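Local coordinates for protein glycosyl hydrolase, family 8 (Clostridium perfringens, PDB 3REN) that probably hydrolyses alpha-glucan chains as an alpha-amylase of glycosyl hydrolase family 8, at residues A[63-68]-A[335-340]; A[85-89]-A[134-138]; A[94-98]-A[142-146]. One frame throughout, in Å; residues are numbered along the deposited sequence.

Contact 1: A[63-68]-A[335-340]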
ATOM      1  N   GLU A  63       7.035   0.488  -5.519  1.00 10.87           N
ATOM      2  CA  GLU A  63       5.717   0.563  -4.879  1.00 11.87           C
ATOM      3  C   GLU A  63       4.626   0.078  -5.850  1.00 11.69           C
ATOM      4  O   GLU A  63       3.831  -0.786  -5.479  1.00 10.32           O
ATOM      5  CB  GLU A  63       5.402   1.988  -4.382  1.00 10.88           C
ATOM      6  CG  GLU A  63       3.957   2.232  -3.845  1.00 15.29           C
ATOM      7  CD  GLU A  63       3.736   3.738  -3.560  1.00 17.26           C
ATOM      8  OE1 GLU A  63       3.384   4.499  -4.516  1.00 15.82           O
ATOM      9  OE2 GLU A  63       3.981   4.164  -2.393  1.00 18.36           O
ATOM     10  N   SER A  64       4.578   0.682  -7.040  1.00 12.03           N
ATOM     11  CA  SER A  64       3.581   0.349  -8.066  1.00 13.15           C
ATOM     12  C   SER A  64       3.687  -1.111  -8.472  1.00 13.47           C
ATOM     13  O   SER A  64       2.682  -1.841  -8.529  1.00 12.61           O
ATOM     14  CB  SER A  64       3.785   1.216  -9.314  1.00 13.47           C
ATOM     15  OG  SER A  64       3.709   2.582  -8.957  1.00 14.27           O
ATOM     16  N   GLU A  65       4.924  -1.551  -8.738  1.00 12.48           N
ATOM     17  CA  GLU A  65       5.159  -2.932  -9.119  1.00 12.19           C
ATOM     18  C   GLU A  65       4.719  -3.948  -8.062  1.00 11.48           C
ATOM     19  O   GLU A  65       4.122  -4.962  -8.410  1.00 10.70           O
ATOM     20  CB  GLU A  65       6.632  -3.145  -9.490  1.00 11.84           C
ATOM     21  CG  GLU A  65       7.000  -2.350 -10.730  1.00 14.77           C
ATOM     22  CD  GLU A  65       6.091  -2.686 -11.940  1.00 16.40           C
ATOM     23  OE1 GLU A  65       5.827  -3.882 -12.177  1.00 15.84           O
ATOM     24  OE2 GLU A  65       5.638  -1.768 -12.643  1.00 13.83           O
ATOM     25  N   GLY A  66       5.039  -3.673  -6.790  1.00 10.75           N
ATOM     26  CA  GLY A  66       4.650  -4.520  -5.670  1.00 10.44           C
ATOM     27  C   GLY A  66       3.145  -4.623  -5.558  1.00 10.42           C
ATOM     28  O   GLY A  66       2.625  -5.699  -5.313  1.00 10.52           O
ATOM     29  N   LEU A  67       2.442  -3.506  -5.734  1.00 10.23           N
ATOM     30  CA  LEU A  67       0.976  -3.511  -5.719  1.00 10.92           C
ATOM     31  C   LEU A  67       0.389  -4.403  -6.807  1.00 10.47           C
ATOM     32  O   LEU A  67      -0.536  -5.164  -6.565  1.00  9.87           O
ATOM     33  CB  LEU A  67       0.402  -2.072  -5.791  1.00 10.72           C
ATOM     34  CG  LEU A  67       0.600  -1.225  -4.497  1.00 11.79           C
ATOM     35  CD1 LEU A  67       0.286   0.301  -4.706  1.00  9.02           C
ATOM     36  CD2 LEU A  67      -0.234  -1.793  -3.350  1.00  7.02           C
HETATM   37  N   MSE A  68       0.946  -4.312  -8.011  1.00 10.80           N
HETATM   38  CA  MSE A  68       0.446  -5.062  -9.155  1.00 11.20           C
HETATM   39  C   MSE A  68       0.732  -6.567  -8.970  1.00 10.97           C
HETATM   40  O   MSE A  68      -0.089  -7.395  -9.330  1.00 10.97           O
HETATM   41  CB  MSE A  68       1.048  -4.512 -10.467  1.00 11.46           C
HETATM   42  CG  MSE A  68       0.567  -5.239 -11.741  1.00 15.15           C
HETATM   43 SE   MSE A  68      -1.411  -5.349 -11.918  1.00 16.63          SE
HETATM   44  CE  MSE A  68      -1.781  -3.602 -12.668  1.00 17.47           C
ATOM     45  N   SER A 335      -0.680   6.793  -9.804  1.00 14.05           N
ATOM     46  CA  SER A 335      -0.746   5.344  -9.894  1.00 14.65           C
ATOM     47  C   SER A 335      -1.153   4.765  -8.554  1.00 13.67           C
ATOM     48  O   SER A 335      -1.931   3.818  -8.468  1.00 11.73           O
ATOM     49  CB  SER A 335       0.613   4.769 -10.346  1.00 14.55           C
ATOM     50  OG  SER A 335       1.644   5.117  -9.408  1.00 20.02           O
ATOM     51  N   PHE A 336      -0.612   5.326  -7.491  1.00 13.76           N
ATOM     52  CA  PHE A 336      -0.881   4.766  -6.164  1.00 14.82           C
ATOM     53  C   PHE A 336      -2.392   4.645  -5.829  1.00 14.74           C
ATOM     54  O   PHE A 336      -2.843   3.606  -5.312  1.00 13.48           O
ATOM     55  CB  PHE A 336      -0.136   5.571  -5.095  1.00 15.39           C
ATOM     56  CG  PHE A 336      -0.286   5.026  -3.706  1.00 14.96           C
ATOM     57  CD1 PHE A 336       0.329   3.832  -3.342  1.00 16.71           C
ATOM     58  CD2 PHE A 336      -1.005   5.746  -2.741  1.00 17.40           C
ATOM     59  CE1 PHE A 336       0.215   3.328  -2.030  1.00 19.47           C
ATOM     60  CE2 PHE A 336      -1.131   5.271  -1.438  1.00 18.19           C
ATOM     61  CZ  PHE A 336      -0.537   4.062  -1.065  1.00 19.25           C
ATOM     62  N   ASP A 337      -3.168   5.683  -6.139  1.00 14.76           N
ATOM     63  CA  ASP A 337      -4.611   5.627  -5.885  1.00 15.38           C
ATOM     64  C   ASP A 337      -5.325   4.642  -6.769  1.00 14.89           C
ATOM     65  O   ASP A 337      -6.225   3.949  -6.311  1.00 15.48           O
ATOM     66  CB  ASP A 337      -5.250   7.001  -6.023  1.00 16.01           C
ATOM     67  CG  ASP A 337      -4.896   7.912  -4.860  1.00 19.40           C
ATOM     68  OD1 ASP A 337      -4.744   7.402  -3.725  1.00 19.51           O
ATOM     69  OD2 ASP A 337      -4.739   9.114  -5.097  1.00 20.32           O
ATOM     70  N   ASN A 338      -4.905   4.575  -8.031  1.00 14.28           N
ATOM     71  CA  ASN A 338      -5.464   3.638  -8.984  1.00 13.73           C
ATOM     72  C   ASN A 338      -5.199   2.173  -8.635  1.00 13.00           C
ATOM     73  O   ASN A 338      -6.113   1.339  -8.711  1.00 11.96           O
ATOM     74  CB  ASN A 338      -5.018   3.989 -10.409  1.00 13.04           C
ATOM     75  CG  ASN A 338      -5.713   5.243 -10.919  1.00 13.25           C
ATOM     76  OD1 ASN A 338      -6.756   5.146 -11.541  1.00 10.02           O
ATOM     77  ND2 ASN A 338      -5.156   6.433 -10.608  1.00  9.24           N
ATOM     78  N   LEU A 339      -3.966   1.868  -8.224  1.00 12.18           N
ATOM     79  CA  LEU A 339      -3.624   0.493  -7.828  1.00 12.21           C
ATOM     80  C   LEU A 339      -4.322   0.038  -6.538  1.00 12.61           C
ATOM     81  O   LEU A 339      -4.730  -1.146  -6.416  1.00 10.96           O
ATOM     82  CB  LEU A 339      -2.104   0.322  -7.718  1.00 11.96           C
ATOM     83  CG  LEU A 339      -1.398   0.389  -9.063  1.00 10.80           C
ATOM     84  CD1 LEU A 339       0.084   0.827  -8.820  1.00  9.43           C
ATOM     85  CD2 LEU A 339      -1.551  -1.001  -9.826  1.00 10.83           C
ATOM     86  N   ASN A 340      -4.453   0.952  -5.572  1.00 11.24           N
ATOM     87  CA  ASN A 340      -5.135   0.597  -4.320  1.00 11.88           C
ATOM     88  C   ASN A 340      -6.614   0.330  -4.618  1.00 11.47           C
ATOM     89  O   ASN A 340      -7.177  -0.663  -4.141  1.00 10.75           O
ATOM     90  CB  ASN A 340      -4.951   1.685  -3.252  1.00 11.92           C
ATOM     91  CG  ASN A 340      -3.595   1.597  -2.557  1.00 14.67           C
ATOM     92  OD1 ASN A 340      -3.098   0.500  -2.309  1.00 18.28           O
ATOM     93  ND2 ASN A 340      -2.995   2.743  -2.247  1.00 16.61           N
TER
HETATM   94  O   HOH W   1       2.199   3.697  -7.024  1.00 12.98           O

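Contact 2: A[85-89]-A[134-138]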
ATOM      1  N   PHE A  85       7.174  -9.132 -11.720  1.00 12.46           N
ATOM      2  CA  PHE A  85       8.360  -9.645 -11.003  1.00 13.67           C
ATOM      3  C   PHE A  85       9.643  -9.469 -11.858  1.00 13.06           C
ATOM      4  O   PHE A  85      10.651  -9.005 -11.362  1.00 13.00           O
ATOM      5  CB  PHE A  85       8.143 -11.090 -10.580  1.00 12.37           C
ATOM      6  CG  PHE A  85       9.267 -11.677  -9.777  1.00 14.72           C
ATOM      7  CD1 PHE A  85       9.987 -10.915  -8.854  1.00 16.23           C
ATOM      8  CD2 PHE A  85       9.596 -13.019  -9.919  1.00 15.69           C
ATOM      9  CE1 PHE A  85      11.020 -11.456  -8.114  1.00 14.19           C
ATOM     10  CE2 PHE A  85      10.631 -13.568  -9.150  1.00 15.93           C
ATOM     11  CZ  PHE A  85      11.343 -12.763  -8.253  1.00 11.37           C
ATOM     12  N   ASP A  86       9.599  -9.799 -13.147  1.00 13.82           N
ATOM     13  CA  ASP A  86      10.775  -9.550 -14.015  1.00 14.27           C
ATOM     14  C   ASP A  86      11.272  -8.106 -14.039  1.00 14.52           C
ATOM     15  O   ASP A  86      12.488  -7.866 -14.058  1.00 14.60           O
ATOM     16  CB  ASP A  86      10.518  -9.987 -15.441  1.00 15.10           C
ATOM     17  CG  ASP A  86      10.540 -11.487 -15.602  1.00 18.29           C
ATOM     18  OD1 ASP A  86      10.960 -12.242 -14.680  1.00 22.31           O
ATOM     19  OD2 ASP A  86      10.104 -11.902 -16.669  1.00 23.73           O
ATOM     20  N   ILE A  87      10.351  -7.152 -14.065  1.00 13.50           N
ATOM     21  CA  ILE A  87      10.732  -5.734 -13.899  1.00 13.31           C
ATOM     22  C   ILE A  87      11.374  -5.441 -12.535  1.00 13.71           C
ATOM     23  O   ILE A  87      12.364  -4.719 -12.455  1.00 14.69           O
ATOM     24  CB  ILE A  87       9.507  -4.811 -14.120  1.00 12.81           C
ATOM     25  CG1 ILE A  87       9.158  -4.817 -15.613  1.00 14.31           C
ATOM     26  CG2 ILE A  87       9.765  -3.392 -13.583  1.00  9.12           C
ATOM     27  CD1 ILE A  87       7.673  -4.573 -15.906  1.00 16.08           C
ATOM     28  N   VAL A  88      10.805  -5.986 -11.458  1.00 12.82           N
ATOM     29  CA  VAL A  88      11.376  -5.804 -10.116  1.00 12.13           C
ATOM     30  C   VAL A  88      12.820  -6.372  -9.996  1.00 12.82           C
ATOM     31  O   VAL A  88      13.713  -5.746  -9.403  1.00 11.42           O
ATOM     32  CB  VAL A  88      10.413  -6.427  -9.071  1.00 11.56           C
ATOM     33  CG1 VAL A  88      11.085  -6.693  -7.776  1.00 10.89           C
ATOM     34  CG2 VAL A  88       9.223  -5.475  -8.878  1.00 11.44           C
ATOM     35  N   LYS A  89      13.040  -7.557 -10.554  1.00 13.50           N
ATOM     36  CA  LYS A  89      14.368  -8.188 -10.440  1.00 14.91           C
ATOM     37  C   LYS A  89      15.425  -7.227 -10.965  1.00 14.42           C
ATOM     38  O   LYS A  89      16.490  -7.116 -10.359  1.00 14.92           O
ATOM     39  CB  LYS A  89      14.433  -9.535 -11.172  1.00 14.55           C
ATOM     40  CG  LYS A  89      13.519 -10.577 -10.493  1.00 18.05           C
ATOM     41  CD  LYS A  89      13.905 -12.002 -10.776  1.00 23.83           C
ATOM     42  CE  LYS A  89      13.491 -12.498 -12.127  1.00 27.30           C
ATOM     43  NZ  LYS A  89      13.953 -13.940 -12.312  1.00 28.29           N
ATOM     44  N   TYR A 134      11.165 -20.722  -6.160  1.00 17.59           N
ATOM     45  CA  TYR A 134      11.974 -19.623  -6.684  1.00 16.91           C
ATOM     46  C   TYR A 134      11.547 -18.264  -6.075  1.00 16.85           C
ATOM     47  O   TYR A 134      12.400 -17.506  -5.597  1.00 14.63           O
ATOM     48  CB  TYR A 134      11.941 -19.547  -8.225  1.00 16.87           C
ATOM     49  CG  TYR A 134      12.904 -18.515  -8.727  1.00 18.80           C
ATOM     50  CD1 TYR A 134      14.233 -18.850  -9.013  1.00 20.25           C
ATOM     51  CD2 TYR A 134      12.516 -17.173  -8.839  1.00 17.63           C
ATOM     52  CE1 TYR A 134      15.132 -17.879  -9.434  1.00 18.67           C
ATOM     53  CE2 TYR A 134      13.409 -16.197  -9.232  1.00 19.78           C
ATOM     54  CZ  TYR A 134      14.701 -16.543  -9.535  1.00 20.22           C
ATOM     55  OH  TYR A 134      15.573 -15.562  -9.944  1.00 18.73           O
ATOM     56  N   TYR A 135      10.233 -17.993  -6.101  1.00 16.55           N
ATOM     57  CA  TYR A 135       9.655 -16.831  -5.436  1.00 16.38           C
ATOM     58  C   TYR A 135      10.088 -16.706  -3.966  1.00 16.66           C
ATOM     59  O   TYR A 135      10.457 -15.613  -3.510  1.00 15.58           O
ATOM     60  CB  TYR A 135       8.129 -16.908  -5.494  1.00 17.60           C
ATOM     61  CG  TYR A 135       7.532 -16.938  -6.894  1.00 16.19           C
ATOM     62  CD1 TYR A 135       7.954 -16.043  -7.863  1.00 16.84           C
ATOM     63  CD2 TYR A 135       6.513 -17.851  -7.230  1.00 18.86           C
ATOM     64  CE1 TYR A 135       7.411 -16.056  -9.131  1.00 18.67           C
ATOM     65  CE2 TYR A 135       5.941 -17.865  -8.524  1.00 18.59           C
ATOM     66  CZ  TYR A 135       6.399 -16.971  -9.462  1.00 19.15           C
ATOM     67  OH  TYR A 135       5.873 -16.946 -10.753  1.00 22.14           O
ATOM     68  N   LYS A 136      10.039 -17.823  -3.237  1.00 16.30           N
ATOM     69  CA  LYS A 136      10.354 -17.858  -1.809  1.00 16.67           C
ATOM     70  C   LYS A 136      11.850 -17.555  -1.575  1.00 16.49           C
ATOM     71  O   LYS A 136      12.191 -16.769  -0.695  1.00 15.50           O
ATOM     72  CB  LYS A 136       9.978 -19.235  -1.216  1.00 17.14           C
ATOM     73  CG  LYS A 136      10.187 -19.418   0.272  1.00 17.59           C
ATOM     74  CD  LYS A 136       9.881 -20.864   0.681  1.00 22.49           C
ATOM     75  CE  LYS A 136      10.415 -21.169   2.064  1.00 28.82           C
ATOM     76  NZ  LYS A 136      10.129 -22.584   2.475  1.00 33.47           N
ATOM     77  N   PHE A 137      12.722 -18.171  -2.367  1.00 15.29           N
ATOM     78  CA  PHE A 137      14.157 -17.964  -2.230  1.00 16.51           C
ATOM     79  C   PHE A 137      14.527 -16.532  -2.541  1.00 15.78           C
ATOM     80  O   PHE A 137      15.377 -15.946  -1.877  1.00 16.11           O
ATOM     81  CB  PHE A 137      14.954 -18.892  -3.183  1.00 16.32           C
ATOM     82  CG  PHE A 137      15.103 -20.294  -2.678  1.00 18.98           C
ATOM     83  CD1 PHE A 137      14.224 -20.802  -1.735  1.00 19.02           C
ATOM     84  CD2 PHE A 137      16.128 -21.120  -3.152  1.00 21.44           C
ATOM     85  CE1 PHE A 137      14.372 -22.111  -1.249  1.00 22.51           C
ATOM     86  CE2 PHE A 137      16.253 -22.437  -2.691  1.00 21.30           C
ATOM     87  CZ  PHE A 137      15.376 -22.915  -1.732  1.00 20.33           C
ATOM     88  N   TYR A 138      13.888 -15.981  -3.562  1.00 15.24           N
ATOM     89  CA  TYR A 138      14.146 -14.604  -3.931  1.00 14.72           C
ATOM     90  C   TYR A 138      13.661 -13.675  -2.794  1.00 14.28           C
ATOM     91  O   TYR A 138      14.386 -12.763  -2.406  1.00 15.29           O
ATOM     92  CB  TYR A 138      13.499 -14.285  -5.274  1.00 13.68           C
ATOM     93  CG  TYR A 138      14.155 -13.099  -5.964  1.00 15.00           C
ATOM     94  CD1 TYR A 138      15.101 -13.299  -6.985  1.00 14.55           C
ATOM     95  CD2 TYR A 138      13.811 -11.774  -5.622  1.00 12.43           C
ATOM     96  CE1 TYR A 138      15.690 -12.236  -7.637  1.00 12.40           C
ATOM     97  CE2 TYR A 138      14.415 -10.688  -6.283  1.00 12.59           C
ATOM     98  CZ  TYR A 138      15.349 -10.935  -7.271  1.00 14.09           C
ATOM     99  OH  TYR A 138      15.978  -9.886  -7.907  1.00 17.98           O
TER

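Contact 3: A[94-98]-A[142-146]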
ATOM      1  N   LYS A  94      22.816  -3.401  -5.565  1.00 16.92           N
ATOM      2  CA  LYS A  94      23.952  -4.218  -5.108  1.00 17.83           C
ATOM      3  C   LYS A  94      23.776  -4.629  -3.665  1.00 18.25           C
ATOM      4  O   LYS A  94      24.263  -5.673  -3.258  1.00 17.77           O
ATOM      5  CB  LYS A  94      25.294  -3.470  -5.267  1.00 19.04           C
ATOM      6  N   ASN A  95      23.071  -3.845  -2.856  1.00 17.54           N
ATOM      7  CA  ASN A  95      22.850  -4.316  -1.474  1.00 17.55           C
ATOM      8  C   ASN A  95      21.775  -5.413  -1.283  1.00 17.56           C
ATOM      9  O   ASN A  95      21.497  -5.817  -0.143  1.00 18.51           O
ATOM     10  CB  ASN A  95      22.621  -3.132  -0.515  1.00 17.69           C
ATOM     11  CG  ASN A  95      21.369  -2.358  -0.836  1.00 17.70           C
ATOM     12  OD1 ASN A  95      20.565  -2.758  -1.709  1.00 19.13           O
ATOM     13  ND2 ASN A  95      21.181  -1.244  -0.147  1.00 16.76           N
ATOM     14  N   GLY A  96      21.158  -5.869  -2.389  1.00 17.57           N
ATOM     15  CA  GLY A  96      20.072  -6.875  -2.362  1.00 16.15           C
ATOM     16  C   GLY A  96      18.635  -6.321  -2.235  1.00 16.11           C
ATOM     17  O   GLY A  96      17.656  -7.071  -2.279  1.00 16.35           O
ATOM     18  N   LEU A  97      18.503  -5.017  -2.049  1.00 15.46           N
ATOM     19  CA  LEU A  97      17.202  -4.395  -1.897  1.00 14.60           C
ATOM     20  C   LEU A  97      16.725  -3.937  -3.257  1.00 13.85           C
ATOM     21  O   LEU A  97      17.527  -3.672  -4.154  1.00 14.44           O
ATOM     22  CB  LEU A  97      17.270  -3.208  -0.922  1.00 14.58           C
ATOM     23  CG  LEU A  97      17.586  -3.561   0.550  1.00 15.28           C
ATOM     24  CD1 LEU A  97      17.546  -2.289   1.413  1.00 17.80           C
ATOM     25  CD2 LEU A  97      16.663  -4.689   1.162  1.00 13.31           C
ATOM     26  N   ILE A  98      15.412  -3.875  -3.415  1.00 13.36           N
ATOM     27  CA  ILE A  98      14.809  -3.299  -4.596  1.00 11.92           C
ATOM     28  C   ILE A  98      14.821  -1.783  -4.500  1.00 12.03           C
ATOM     29  O   ILE A  98      14.485  -1.213  -3.467  1.00 11.04           O
ATOM     30  CB  ILE A  98      13.372  -3.791  -4.782  1.00 12.55           C
ATOM     31  CG1 ILE A  98      13.292  -5.331  -4.666  1.00 13.76           C
ATOM     32  CG2 ILE A  98      12.793  -3.261  -6.096  1.00  8.48           C
ATOM     33  CD1 ILE A  98      14.394  -6.130  -5.551  1.00 13.64           C
ATOM     34  N   ILE A 142      15.899 -10.866  -0.278  1.00 14.82           N
ATOM     35  CA  ILE A 142      15.468  -9.486   0.064  0.50 14.65           C
ATOM     36  C   ILE A 142      15.361  -9.291   1.566  1.00 14.20           C
ATOM     37  O   ILE A 142      15.833  -8.272   2.111  1.00 13.63           O
ATOM     38  CB  ILE A 142      14.069  -9.101  -0.525  0.50 14.61           C
ATOM     39  CG1 ILE A 142      13.931  -9.537  -1.978  0.50 15.68           C
ATOM     40  CG2 ILE A 142      13.817  -7.582  -0.391  0.50 14.26           C
ATOM     41  CD1 ILE A 142      14.994  -9.008  -2.842  0.50 16.51           C
ATOM     42  N   ALA A 143      14.722 -10.256   2.221  1.00 13.01           N
ATOM     43  CA  ALA A 143      14.497 -10.202   3.661  1.00 13.67           C
ATOM     44  C   ALA A 143      15.824 -10.154   4.400  1.00 14.30           C
ATOM     45  O   ALA A 143      15.970  -9.353   5.326  1.00 13.41           O
ATOM     46  CB  ALA A 143      13.703 -11.389   4.119  1.00 13.53           C
ATOM     47  N   ASN A 144      16.787 -11.001   3.985  1.00 14.63           N
ATOM     48  CA  ASN A 144      18.119 -11.031   4.616  1.00 15.49           C
ATOM     49  C   ASN A 144      18.847  -9.696   4.445  1.00 15.34           C
ATOM     50  O   ASN A 144      19.545  -9.225   5.368  1.00 15.05           O
ATOM     51  CB  ASN A 144      18.978 -12.212   4.092  1.00 15.63           C
ATOM     52  CG  ASN A 144      18.535 -13.580   4.666  1.00 17.65           C
ATOM     53  OD1 ASN A 144      17.951 -13.661   5.726  1.00 20.75           O
ATOM     54  ND2 ASN A 144      18.854 -14.656   3.958  1.00 22.64           N
ATOM     55  N   SER A 145      18.684  -9.084   3.277  1.00 15.22           N
ATOM     56  CA  SER A 145      19.209  -7.739   3.022  1.00 16.21           C
ATOM     57  C   SER A 145      18.557  -6.658   3.882  1.00 16.06           C
ATOM     58  O   SER A 145      19.216  -5.695   4.274  1.00 15.43           O
ATOM     59  CB  SER A 145      19.044  -7.379   1.551  1.00 16.90           C
ATOM     60  OG  SER A 145      19.786  -8.275   0.763  1.00 18.99           O
ATOM     61  N   LEU A 146      17.263  -6.795   4.155  1.00 16.80           N
ATOM     62  CA  LEU A 146      16.586  -5.875   5.091  1.00 17.43           C
ATOM     63  C   LEU A 146      17.193  -6.014   6.471  1.00 17.92           C
ATOM     64  O   LEU A 146      17.455  -5.003   7.127  1.00 18.15           O
ATOM     65  CB  LEU A 146      15.094  -6.153   5.209  1.00 16.22           C
ATOM     66  CG  LEU A 146      14.110  -5.453   4.296  1.00 17.16           C
ATOM     67  CD1 LEU A 146      12.715  -6.000   4.600  1.00 13.87           C
ATOM     68  CD2 LEU A 146      14.200  -3.927   4.423  1.00 12.36           C
TER

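Contact 1: A[63-68]-A[335-340]
Both Glu63 and Phe336 hold CG opposite the backbone N (chi1 173° and -177°), and with Glu63 extended beyond CG these torsions carry its carboxylate and the phenyl ring to the same place. The two side chains cross at about a right angle; Glu63 OE1 comes to 3.3 Å from Phe336 CD1, obliquely to the ring. Asn340 ND2 lies above one face of that ring, offset toward the rim, and is held by a hydrogen bond to Ser284. A water binds the polar end of the seam: it donates to Glu63 OE1 at 2.9 Å and hydrogen-bonds to Ser64 OG (2.7 Å) and Ser335 OG (2.8 Å), so that one molecule joins three side chains from two helices. The rest of the contact is apolar. Leu67 CD1 touches Phe336 CD1 and, at 3.8 Å, Leu339 CB, while Leu339 CD1 rests 3.6 Å from Ser64 CA. The bent selenomethionine Met68 brings its CE to 3.9 Å from Leu339 CD2, and its side chain also reaches Phe27 and Ile30 of helix 21-33. The two segments run nearly parallel, their axes 9.9 Å apart and 9° from alignment. Helix 335-346, the last of the chain, thus packs beside the early helix 62-74, a closure between the two ends of the sequence in keeping with the (alpha/alpha)6-barrel fold.

Contact 2: A[85-89]-A[134-138]
An aromatic cluster of Phe85, Tyr135 and Tyr138 fills the gap between helices 78-89 and 133-150 of the (alpha/alpha)6 barrel. Phe85 supplies the ring from one helix and meets tyrosines from the other. Its edge points at the face of Tyr138 in a T-shaped pair, with the planes at 89° and the ring centroids 5.0 Å apart; Phe85 CZ comes to 3.6 Å from Tyr138 CG. Toward Tyr135 the geometry is less regular: Phe85 CD2 lies at the edge of the tyrosine ring, 3.8 Å from Tyr135 CE1, and the planes are inclined by 59°. Tyr134 completes the row from the exposed side, its CE2 set against Phe85 CE2. With CG opposite the backbone N (chi1 -177°), the Phe85 ring extends toward helix 133-150.

Lys89, one turn on, covers the outer part of the contact. Its CG lies over one face of Phe85, near the rim, and its CD packs at 3.6 Å from Tyr138 CE1. A bend at chi3 then turns the chain toward Tyr134, whose OH receives a weak hydrogen bond of 3.3 Å from Lys89 NZ. The phenol oxygen of Tyr138 sits instead close to the lysine backbone, 3.4 Å from Lys89 CA.

These long side chains bridge segments whose axes are 13.3 Å apart. Behind them, Phe85 also packs on Met69 of helix 62-74 and on Leu123 of helix 113-130. Tyr135 leans on Leu123 and Ala126 of that same helix, its ring meets Phe81 edge-to-face, and its hydroxyl is hydrogen-bonded to Lys78 at the start of helix 78-89.

Contact 3: A[94-98]-A[142-146]
This partly buried contact lays a loop against a helix: residues 94-98, between helix 78-89 and strand 101-103, pass over one flank of helix 133-150. The nearest pair of CA atoms is that of Gly96 and Ser145, 5.5 Å apart. Gly96, with positive phi (90°), has no side chain, and Ser145 OG sits close over it, 3.4 Å from Gly96 CA. The same Ser145 OG is 3.1 Å from Asn95 O; its proton may serve that carbonyl or the one of Asn141 in its own helix, the choice being unsettled.

The turn is shaped from within by Asn95, whose OD1 accepts from Leu97 N at 3.1 Å, an Asx turn in which the donor lies above the carbonyl plane, 40° out of it. Past the turn the contact becomes apolar. Leu97 holds CG opposite its carbonyl carbon (chi1 -66°), and its CD2 lodges along the helix, 3.6 Å from Ser145 CB and 4.1 Å from Leu146 CG. Ile142 has two conformers, which makes the approach of its CD1 to Gly96 O and Ile98 CD1 tentative. Helix 113-130 lies beneath both Ile142 and Leu146, while Ile160 of strand 155-160 covers Asn95 and Leu97. From the same helix 113-130, Glu116 accepts a hydrogen bond from the backbone N of Ile98.

Contact 1 is core, its centre about 7 Å from that of the chain; contacts 2 and 3 are centred about 19 Å out, contact 2 still buried but with an exposed edge at Tyr134, contact 3 partly buried. The aligned helices of contact 1 are joined by leucines and a shared water, whereas contact 2 spans a wider gap with aromatic rings and one lysine on the outer side, and contact 3 sets a loop backbone on a helix. Contacts 2 and 3 both use helix 133-150; Val88 O touches Ile98 CD1 between them. Contact 1 meets contact 2 through Glu65 against Val88 and Ile87. Contacts 2 and 3 are nested within the chain loop that contact 1 closes.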